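Local coordinates for Glyco_hydro_cc domain-containing protein (PDB 6UB0) that probably hydrolyses beta-1,3-glucan (curdlan) as an exo-acting glucanase of family GH128, built on a TIM-barrel fold, at residues L70-E75 with K95-Y100; A88-Y93 with G132-D137. One frame throughout, in Å; residues are numbered along the deposited sequence.

From the N terminus, residues 70-75 come first, on strand 69-71 and the loop that follows it. Helix 86-96 carries residues 88-93, and 95-100 lie at its end. Contact 1 joins 70-75 to 95-100, closing the strand-to-helix half of a beta-alpha-beta unit that goes on to strand 105-111. Contact 2 starts within that loop, at 88-93, and closes later at 132-137, between helix 119-130 and strand 138-146. The two contacts therefore cross along the chain. Both use helix 86-96: the chain leaving it is tied inward to strand 69-71, and the helix itself onward to the next unit. Their centres lie about 8 Å apart.

Contact 1: residues L70-E75 with K95-Y100; sequences LLAFNE and KYMNPY. With GLC (alpha-D-glucopyranose), chain B.
The methyl end of Met97 rests against the backbone where Leu71 passes into Ala72. Its CE is 3.8 Å from Leu71 C and 4.0 Å from Ala72 CB. Leu70 CB touches the same methyl, at 4.1 Å. Bends at chi2 (-75°) and chi3 (-57°) fold the Met97 chain back, so that CE rather than SD makes the closest approach. A second apolar touch sits beside it: Leu70 CD1 meets Tyr100 CB at 3.6 Å and comes obliquely to the ring. A backbone hydrogen bond of 3.0 Å from Tyr100 N to Met97 O closes the 3-10 segment that carries Tyr100. Trp55 of helix 52-64 packs on Met97, and Ala59 and Ile63 pack on Tyr100. Further along 70-75 the chain reaches the sugar. Asn74 ND2 gives a nearly straight hydrogen bond to O2 of the glucose (3.0 Å, 171°), and Gln81 OE1 is bonded to the same nitrogen. Glu75 OE2 is hydrogen-bonded to His142 ND1 and stands 3.5 Å from the glucose C1, a close approach and not a bond. Strand 69-71 is thus seated by apolar contact with Met97 and Tyr100, just past helix 86-96, while Asn74 binds the sugar and the Glu75 carboxylate lies against C1. With its two bonds, the Asn74 amide is probably fixed in its rotation.

Contact 2: residues A88-Y93 with G132-D137; sequences AAAAAY and GNCKID
Tyr93 reaches from helix 86-96 across to Cys134, Lys135 and Ile136. Its CG is anti to the backbone N (chi1 -167°), which carries the ring away from the helix and over to the loop. The hydroxyl donates a hydrogen bond of 2.9 Å from Tyr93 OH to Lys135 O. The C=O...donor angle is 125°, but the hydroxyl stands 41° above the carbonyl plane and so off the lone pair. The accepting oxygen itself lies at the ring edge, near the ring plane. Two aliphatic groups pack obliquely on the same ring. Tyr93 CD2 is 3.6 Å from Cys134 CB, and Tyr93 CE2 is 3.6 Å from Ile136 CG1. Cys134 SG adds an oblique sulfur-aromatic contact, 4.8 Å from the centroid of the Tyr93 ring. Ala90, nearly one turn back on the helix, meets this sulfur chiefly through its backbone: Ala90 O is 3.8 Å from Cys134 SG, and Ala90 CB is 4.5 Å from it. In this TIM-barrel protein the contact joins one barrel helix to the loop between helix 119-130 and strand 138-146. Cys134 is disulfide-bonded to Cys130, which fastens that loop to the end of the preceding helix. Leu106 of strand 105-111 and Ala72, just after strand 69-71, also touch Tyr93. The solvent side is much looser. Lys135 gives its carbonyl oxygen to the contact, but the end of its side chain leads away from the helix and is exposed. The loop before Cys134 is exposed as well, at Gly132 and Asn133.

Contact 1: residues L70-E75 with K95-Y100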
ATOM      1  N   LEU A  70      -8.087   4.139  -5.463  1.00 27.50           N
ATOM      2  CA  LEU A  70      -7.002   4.129  -6.454  1.00 25.42           C
ATOM      3  C   LEU A  70      -5.707   4.492  -5.731  1.00 24.16           C
ATOM      4  O   LEU A  70      -5.722   5.465  -4.932  1.00 24.46           O
ATOM      5  CB  LEU A  70      -7.240   5.157  -7.554  1.00 27.69           C
ATOM      6  CG  LEU A  70      -8.498   4.963  -8.393  1.00 29.31           C
ATOM      7  CD1 LEU A  70      -8.709   6.170  -9.285  1.00 30.77           C
ATOM      8  CD2 LEU A  70      -8.412   3.691  -9.204  1.00 28.96           C
ATOM      9  N   LEU A  71      -4.616   3.849  -6.114  1.00 23.82           N
ATOM     10  CA  LEU A  71      -3.262   4.140  -5.526  1.00 22.86           C
ATOM     11  C   LEU A  71      -2.357   4.840  -6.550  1.00 22.19           C
ATOM     12  O   LEU A  71      -2.343   4.447  -7.748  1.00 24.02           O
ATOM     13  CB  LEU A  71      -2.540   2.866  -5.082  1.00 23.03           C
ATOM     14  CG  LEU A  71      -3.138   2.134  -3.903  1.00 21.21           C
ATOM     15  CD1 LEU A  71      -2.731   0.675  -3.931  1.00 21.04           C
ATOM     16  CD2 LEU A  71      -2.817   2.777  -2.558  1.00 22.98           C
ATOM     17  N   ALA A  72      -1.493   5.717  -6.047  1.00 23.20           N
ATOM     18  CA  ALA A  72      -0.535   6.453  -6.889  1.00 22.69           C
ATOM     19  C   ALA A  72       0.836   5.771  -6.840  1.00 23.65           C
ATOM     20  O   ALA A  72       0.908   4.618  -6.385  1.00 21.15           O
ATOM     21  CB  ALA A  72      -0.468   7.880  -6.437  1.00 24.68           C
ATOM     22  N   PHE A  73       1.889   6.498  -7.232  1.00 22.62           N
ATOM     23  CA  PHE A  73       3.192   5.950  -7.659  1.00 24.38           C
ATOM     24  C   PHE A  73       3.820   5.104  -6.536  1.00 23.43           C
ATOM     25  O   PHE A  73       3.664   5.361  -5.339  1.00 25.11           O
ATOM     26  CB  PHE A  73       4.082   7.110  -8.123  1.00 25.61           C
ATOM     27  CG  PHE A  73       3.275   8.244  -8.737  1.00 27.74           C
ATOM     28  CD1 PHE A  73       2.539   8.051  -9.903  1.00 29.77           C
ATOM     29  CD2 PHE A  73       3.243   9.505  -8.140  1.00 27.59           C
ATOM     30  CE1 PHE A  73       1.794   9.077 -10.480  1.00 29.93           C
ATOM     31  CE2 PHE A  73       2.497  10.542  -8.721  1.00 28.81           C
ATOM     32  CZ  PHE A  73       1.763  10.317  -9.870  1.00 29.92           C
ATOM     33  N   ASN A  74       4.535   4.080  -6.964  1.00 22.17           N
ATOM     34  CA  ASN A  74       5.294   3.161  -6.065  1.00 22.25           C
ATOM     35  C   ASN A  74       6.697   3.687  -5.757  1.00 21.34           C
ATOM     36  O   ASN A  74       7.587   3.484  -6.583  1.00 23.30           O
ATOM     37  CB  ASN A  74       5.401   1.789  -6.676  1.00 22.18           C
ATOM     38  CG  ASN A  74       5.751   0.782  -5.614  1.00 21.80           C
ATOM     39  OD1 ASN A  74       5.019   0.608  -4.659  1.00 22.77           O
ATOM     40  ND2 ASN A  74       6.919   0.189  -5.751  1.00 22.35           N
ATOM     41  N   GLU A  75       6.916   4.141  -4.544  1.00 21.98           N
ATOM     42  CA  GLU A  75       8.320   4.481  -4.097  1.00 23.33           C
ATOM     43  C   GLU A  75       8.949   5.461  -5.090  1.00 26.31           C
ATOM     44  O   GLU A  75      10.010   5.219  -5.705  1.00 27.41           O
ATOM     45  CB  GLU A  75       9.171   3.228  -3.859  1.00 22.86           C
ATOM     46  CG  GLU A  75       8.786   2.496  -2.579  1.00 22.60           C
ATOM     47  CD  GLU A  75       9.698   1.377  -2.150  1.00 23.58           C
ATOM     48  OE1 GLU A  75      10.754   1.210  -2.824  1.00 25.10           O
ATOM     49  OE2 GLU A  75       9.372   0.769  -1.078  1.00 23.88           O
ATOM     50  N   LYS A  95      -2.589  15.949 -12.115  1.00 39.60           N
ATOM     51  CA  LYS A  95      -2.985  15.626 -13.508  1.00 41.45           C
ATOM     52  C   LYS A  95      -3.773  14.311 -13.589  1.00 41.37           C
ATOM     53  O   LYS A  95      -4.817  14.320 -14.251  1.00 40.14           O
ATOM     54  CB  LYS A  95      -1.790  15.566 -14.457  1.00 42.45           C
ATOM     55  CG  LYS A  95      -2.137  15.287 -15.917  1.00 44.51           C
ATOM     56  CD  LYS A  95      -1.000  15.675 -16.882  1.00 44.62           C
ATOM     57  CE  LYS A  95      -0.904  14.773 -18.102  1.00 46.48           C
ATOM     58  NZ  LYS A  95      -1.789  15.200 -19.224  1.00 50.52           N
ATOM     59  N   TYR A  96      -3.261  13.220 -13.021  1.00 40.17           N
ATOM     60  CA  TYR A  96      -3.650  11.832 -13.386  1.00 39.57           C
ATOM     61  C   TYR A  96      -4.536  11.203 -12.298  1.00 38.92           C
ATOM     62  O   TYR A  96      -5.339  10.326 -12.636  1.00 38.91           O
ATOM     63  CB  TYR A  96      -2.406  10.973 -13.664  1.00 39.46           C
ATOM     64  CG  TYR A  96      -1.771  11.185 -15.018  1.00 40.07           C
ATOM     65  CD1 TYR A  96      -2.392  10.726 -16.166  1.00 42.16           C
ATOM     66  CD2 TYR A  96      -0.516  11.772 -15.149  1.00 41.64           C
ATOM     67  CE1 TYR A  96      -1.819  10.886 -17.418  1.00 44.17           C
ATOM     68  CE2 TYR A  96       0.086  11.927 -16.394  1.00 42.82           C
ATOM     69  CZ  TYR A  96      -0.576  11.487 -17.538  1.00 45.45           C
ATOM     70  OH  TYR A  96      -0.037  11.654 -18.799  1.00 47.49           O
ATOM     71  N   MET A  97      -4.432  11.652 -11.044  1.00 37.41           N
ATOM     72  CA  MET A  97      -5.256  11.138  -9.921  1.00 37.50           C
ATOM     73  C   MET A  97      -6.460  12.064  -9.579  1.00 38.64           C
ATOM     74  O   MET A  97      -7.598  11.530  -9.470  1.00 37.03           O
ATOM     75  CB  MET A  97      -4.351  10.935  -8.709  1.00 35.42           C
ATOM     76  CG  MET A  97      -3.148  10.022  -9.030  1.00 33.00           C
ATOM     77  SD  MET A  97      -3.525   8.250  -9.170  1.00 31.34           S
ATOM     78  CE  MET A  97      -4.270   7.912  -7.573  1.00 28.16           C
ATOM     79  N   ASN A  98      -6.233  13.358  -9.279  1.00 40.35           N
ATOM     80  CA  ASN A  98      -7.287  14.318  -8.815  1.00 43.19           C
ATOM     81  C   ASN A  98      -8.597  14.184  -9.594  1.00 42.07           C
ATOM     82  O   ASN A  98      -9.647  14.462  -9.044  1.00 40.60           O
ATOM     83  CB  ASN A  98      -6.871  15.787  -8.957  1.00 44.90           C
ATOM     84  CG  ASN A  98      -6.191  16.331  -7.720  1.00 46.49           C
ATOM     85  OD1 ASN A  98      -5.641  15.570  -6.938  1.00 46.56           O
ATOM     86  ND2 ASN A  98      -6.201  17.642  -7.535  1.00 47.63           N
ATOM     87  N   PRO A  99      -8.551  13.970 -10.927  1.00 43.58           N
ATOM     88  CA  PRO A  99      -9.743  13.771 -11.753  1.00 45.18           C
ATOM     89  C   PRO A  99     -10.752  12.701 -11.326  1.00 44.93           C
ATOM     90  O   PRO A  99     -11.855  12.830 -11.690  1.00 43.76           O
ATOM     91  CB  PRO A  99      -9.202  13.291 -13.111  1.00 45.50           C
ATOM     92  CG  PRO A  99      -7.673  13.382 -13.014  1.00 44.76           C
ATOM     93  CD  PRO A  99      -7.368  14.195 -11.775  1.00 43.74           C
ATOM     94  N   TYR A 100     -10.306  11.653 -10.642  1.00 41.99           N
ATOM     95  CA  TYR A 100     -11.154  10.534 -10.158  1.00 41.40           C
ATOM     96  C   TYR A 100     -11.593  10.753  -8.713  1.00 40.26           C
ATOM     97  O   TYR A 100     -12.120   9.833  -8.117  1.00 40.90           O
ATOM     98  CB  TYR A 100     -10.391   9.222 -10.329  1.00 40.71           C
ATOM     99  CG  TYR A 100      -9.987   9.034 -11.758  1.00 41.16           C
ATOM    100  CD1 TYR A 100     -10.901   8.569 -12.671  1.00 40.82           C
ATOM    101  CD2 TYR A 100      -8.730   9.429 -12.207  1.00 40.02           C
ATOM    102  CE1 TYR A 100     -10.569   8.420 -13.998  1.00 42.23           C
ATOM    103  CE2 TYR A 100      -8.404   9.346 -13.547  1.00 41.44           C
ATOM    104  CZ  TYR A 100      -9.336   8.847 -14.437  1.00 42.24           C
ATOM    105  OH  TYR A 100      -9.054   8.711 -15.755  1.00 46.25           O
TER
HETATM  106  C1  GLC B   1       9.860  -2.439  -2.307  1.00 34.76           C
HETATM  107  C2  GLC B   1       9.342  -2.265  -3.743  1.00 33.11           C
HETATM  108  C3  GLC B   1       9.518  -3.551  -4.551  1.00 34.24           C
HETATM  109  C4  GLC B   1      10.984  -4.045  -4.418  1.00 35.59           C
HETATM  110  C5  GLC B   1      11.437  -4.093  -2.983  1.00 36.51           C
HETATM  111  C6  GLC B   1      12.890  -4.557  -2.754  1.00 37.79           C
HETATM  112  O1  GLC B   1       9.209  -3.495  -1.585  1.00 36.12           O
HETATM  113  O2  GLC B   1       7.953  -1.879  -3.886  1.00 29.84           O
HETATM  114  O3  GLC B   1       9.142  -3.304  -5.906  1.00 32.54           O
HETATM  115  O4  GLC B   1      11.045  -5.358  -4.865  1.00 40.04           O
HETATM  116  O5  GLC B   1      11.263  -2.785  -2.437  1.00 37.03           O
HETATM  117  O6  GLC B   1      13.606  -4.096  -3.862  1.00 39.32           O

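Contact 2: residues A88-Y93 with G132-D137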
ATOM      1  N   ALA A  88       7.674  16.587  -9.531  1.00 32.47           N
ATOM      2  CA  ALA A  88       7.048  15.937 -10.708  1.00 33.58           C
ATOM      3  C   ALA A  88       5.889  15.041 -10.240  1.00 35.28           C
ATOM      4  O   ALA A  88       4.949  14.797 -11.020  1.00 34.20           O
ATOM      5  CB  ALA A  88       8.024  15.165 -11.496  1.00 32.65           C
ATOM      6  N   ALA A  89       6.003  14.482  -9.034  1.00 36.57           N
ATOM      7  CA  ALA A  89       4.906  13.652  -8.483  1.00 35.23           C
ATOM      8  C   ALA A  89       3.663  14.522  -8.300  1.00 36.48           C
ATOM      9  O   ALA A  89       2.543  14.037  -8.623  1.00 32.43           O
ATOM     10  CB  ALA A  89       5.313  13.000  -7.198  1.00 36.39           C
ATOM     11  N   ALA A  90       3.838  15.732  -7.761  1.00 36.11           N
ATOM     12  CA  ALA A  90       2.732  16.676  -7.451  1.00 38.31           C
ATOM     13  C   ALA A  90       1.976  16.979  -8.747  1.00 39.48           C
ATOM     14  O   ALA A  90       0.730  16.857  -8.794  1.00 39.27           O
ATOM     15  CB  ALA A  90       3.266  17.925  -6.817  1.00 37.96           C
ATOM     16  N   ALA A  91       2.746  17.311  -9.777  1.00 42.15           N
ATOM     17  CA  ALA A  91       2.273  17.630 -11.134  1.00 42.27           C
ATOM     18  C   ALA A  91       1.484  16.444 -11.659  1.00 42.45           C
ATOM     19  O   ALA A  91       0.335  16.640 -12.081  1.00 42.57           O
ATOM     20  CB  ALA A  91       3.449  17.963 -12.029  1.00 43.68           C
ATOM     21  N   ALA A  92       2.087  15.262 -11.657  1.00 41.26           N
ATOM     22  CA  ALA A  92       1.485  14.075 -12.296  1.00 39.11           C
ATOM     23  C   ALA A  92       0.309  13.591 -11.442  1.00 37.59           C
ATOM     24  O   ALA A  92      -0.592  12.947 -12.005  1.00 37.90           O
ATOM     25  CB  ALA A  92       2.532  13.018 -12.486  1.00 38.94           C
ATOM     26  N   TYR A  93       0.363  13.847 -10.125  1.00 35.87           N
ATOM     27  CA  TYR A  93      -0.719  13.440  -9.201  1.00 35.21           C
ATOM     28  C   TYR A  93      -1.943  14.243  -9.602  1.00 36.19           C
ATOM     29  O   TYR A  93      -2.939  13.616  -9.990  1.00 37.32           O
ATOM     30  CB  TYR A  93      -0.443  13.702  -7.720  1.00 33.01           C
ATOM     31  CG  TYR A  93      -1.431  12.999  -6.820  1.00 33.05           C
ATOM     32  CD1 TYR A  93      -1.261  11.672  -6.420  1.00 30.07           C
ATOM     33  CD2 TYR A  93      -2.565  13.656  -6.362  1.00 32.62           C
ATOM     34  CE1 TYR A  93      -2.196  11.028  -5.600  1.00 31.04           C
ATOM     35  CE2 TYR A  93      -3.499  13.028  -5.553  1.00 33.79           C
ATOM     36  CZ  TYR A  93      -3.324  11.713  -5.162  1.00 32.04           C
ATOM     37  OH  TYR A  93      -4.298  11.177  -4.359  1.00 30.43           O
ATOM     38  N   GLY A 132      -1.940  22.030  -1.310  1.00 47.07           N
ATOM     39  CA  GLY A 132      -3.367  21.782  -1.020  1.00 48.20           C
ATOM     40  C   GLY A 132      -4.217  21.484  -2.253  1.00 45.73           C
ATOM     41  O   GLY A 132      -5.412  21.498  -2.086  1.00 49.39           O
ATOM     42  N   ASN A 133      -3.652  21.216  -3.437  1.00 44.00           N
ATOM     43  CA  ASN A 133      -4.423  20.944  -4.687  1.00 44.72           C
ATOM     44  C   ASN A 133      -4.345  19.459  -5.087  1.00 43.99           C
ATOM     45  O   ASN A 133      -4.956  19.068  -6.126  1.00 43.19           O
ATOM     46  CB  ASN A 133      -3.918  21.740  -5.892  1.00 46.06           C
ATOM     47  CG  ASN A 133      -3.889  23.245  -5.700  1.00 47.68           C
ATOM     48  OD1 ASN A 133      -4.823  23.865  -5.170  1.00 48.74           O
ATOM     49  ND2 ASN A 133      -2.819  23.850  -6.179  1.00 47.38           N
ATOM     50  N   CYS A 134      -3.563  18.652  -4.364  1.00 43.17           N
ATOM     51  CA  CYS A 134      -3.567  17.179  -4.550  1.00 40.79           C
ATOM     52  C   CYS A 134      -4.791  16.686  -3.742  1.00 39.68           C
ATOM     53  O   CYS A 134      -4.900  17.004  -2.535  1.00 40.72           O
ATOM     54  CB  CYS A 134      -2.222  16.535  -4.182  1.00 39.20           C
ATOM     55  SG  CYS A 134      -0.803  16.840  -5.295  1.00 40.42           S
ATOM     56  N   LYS A 135      -5.707  15.979  -4.396  1.00 38.15           N
ATOM     57  CA  LYS A 135      -6.920  15.376  -3.765  1.00 38.55           C
ATOM     58  C   LYS A 135      -6.566  13.979  -3.234  1.00 36.27           C
ATOM     59  O   LYS A 135      -6.553  13.031  -4.022  1.00 33.34           O
ATOM     60  CB  LYS A 135      -8.081  15.329  -4.761  1.00 40.39           C
ATOM     61  CG  LYS A 135      -8.693  16.702  -5.044  1.00 44.07           C
ATOM     62  CD  LYS A 135      -9.797  16.710  -6.072  1.00 46.04           C
ATOM     63  CE  LYS A 135     -10.328  18.090  -6.365  1.00 49.54           C
ATOM     64  NZ  LYS A 135     -10.263  18.337  -7.816  1.00 51.25           N
ATOM     65  N   ILE A 136      -6.258  13.906  -1.941  1.00 38.30           N
ATOM     66  CA  ILE A 136      -5.638  12.720  -1.276  1.00 38.04           C
ATOM     67  C   ILE A 136      -6.515  12.340  -0.089  1.00 37.53           C
ATOM     68  O   ILE A 136      -6.609  13.143   0.859  1.00 40.91           O
ATOM     69  CB  ILE A 136      -4.186  12.975  -0.823  1.00 37.77           C
ATOM     70  CG1 ILE A 136      -3.278  13.421  -1.974  1.00 38.79           C
ATOM     71  CG2 ILE A 136      -3.624  11.734  -0.140  1.00 37.90           C
ATOM     72  CD1 ILE A 136      -2.021  14.145  -1.535  1.00 39.52           C
ATOM     73  N   ASP A 137      -7.075  11.138  -0.139  1.00 37.79           N
ATOM     74  CA  ASP A 137      -7.940  10.539   0.910  1.00 37.58           C
ATOM     75  C   ASP A 137      -7.073   9.780   1.892  1.00 35.28           C
ATOM     76  O   ASP A 137      -7.513   9.628   3.011  1.00 37.82           O
ATOM     77  CB  ASP A 137      -9.016   9.602   0.342  1.00 37.64           C
ATOM     78  CG  ASP A 137     -10.029  10.362  -0.480  1.00 38.46           C
ATOM     79  OD1 ASP A 137     -10.848  11.016   0.138  1.00 42.17           O
ATOM     80  OD2 ASP A 137      -9.918  10.374  -1.728  1.00 35.92           O
TER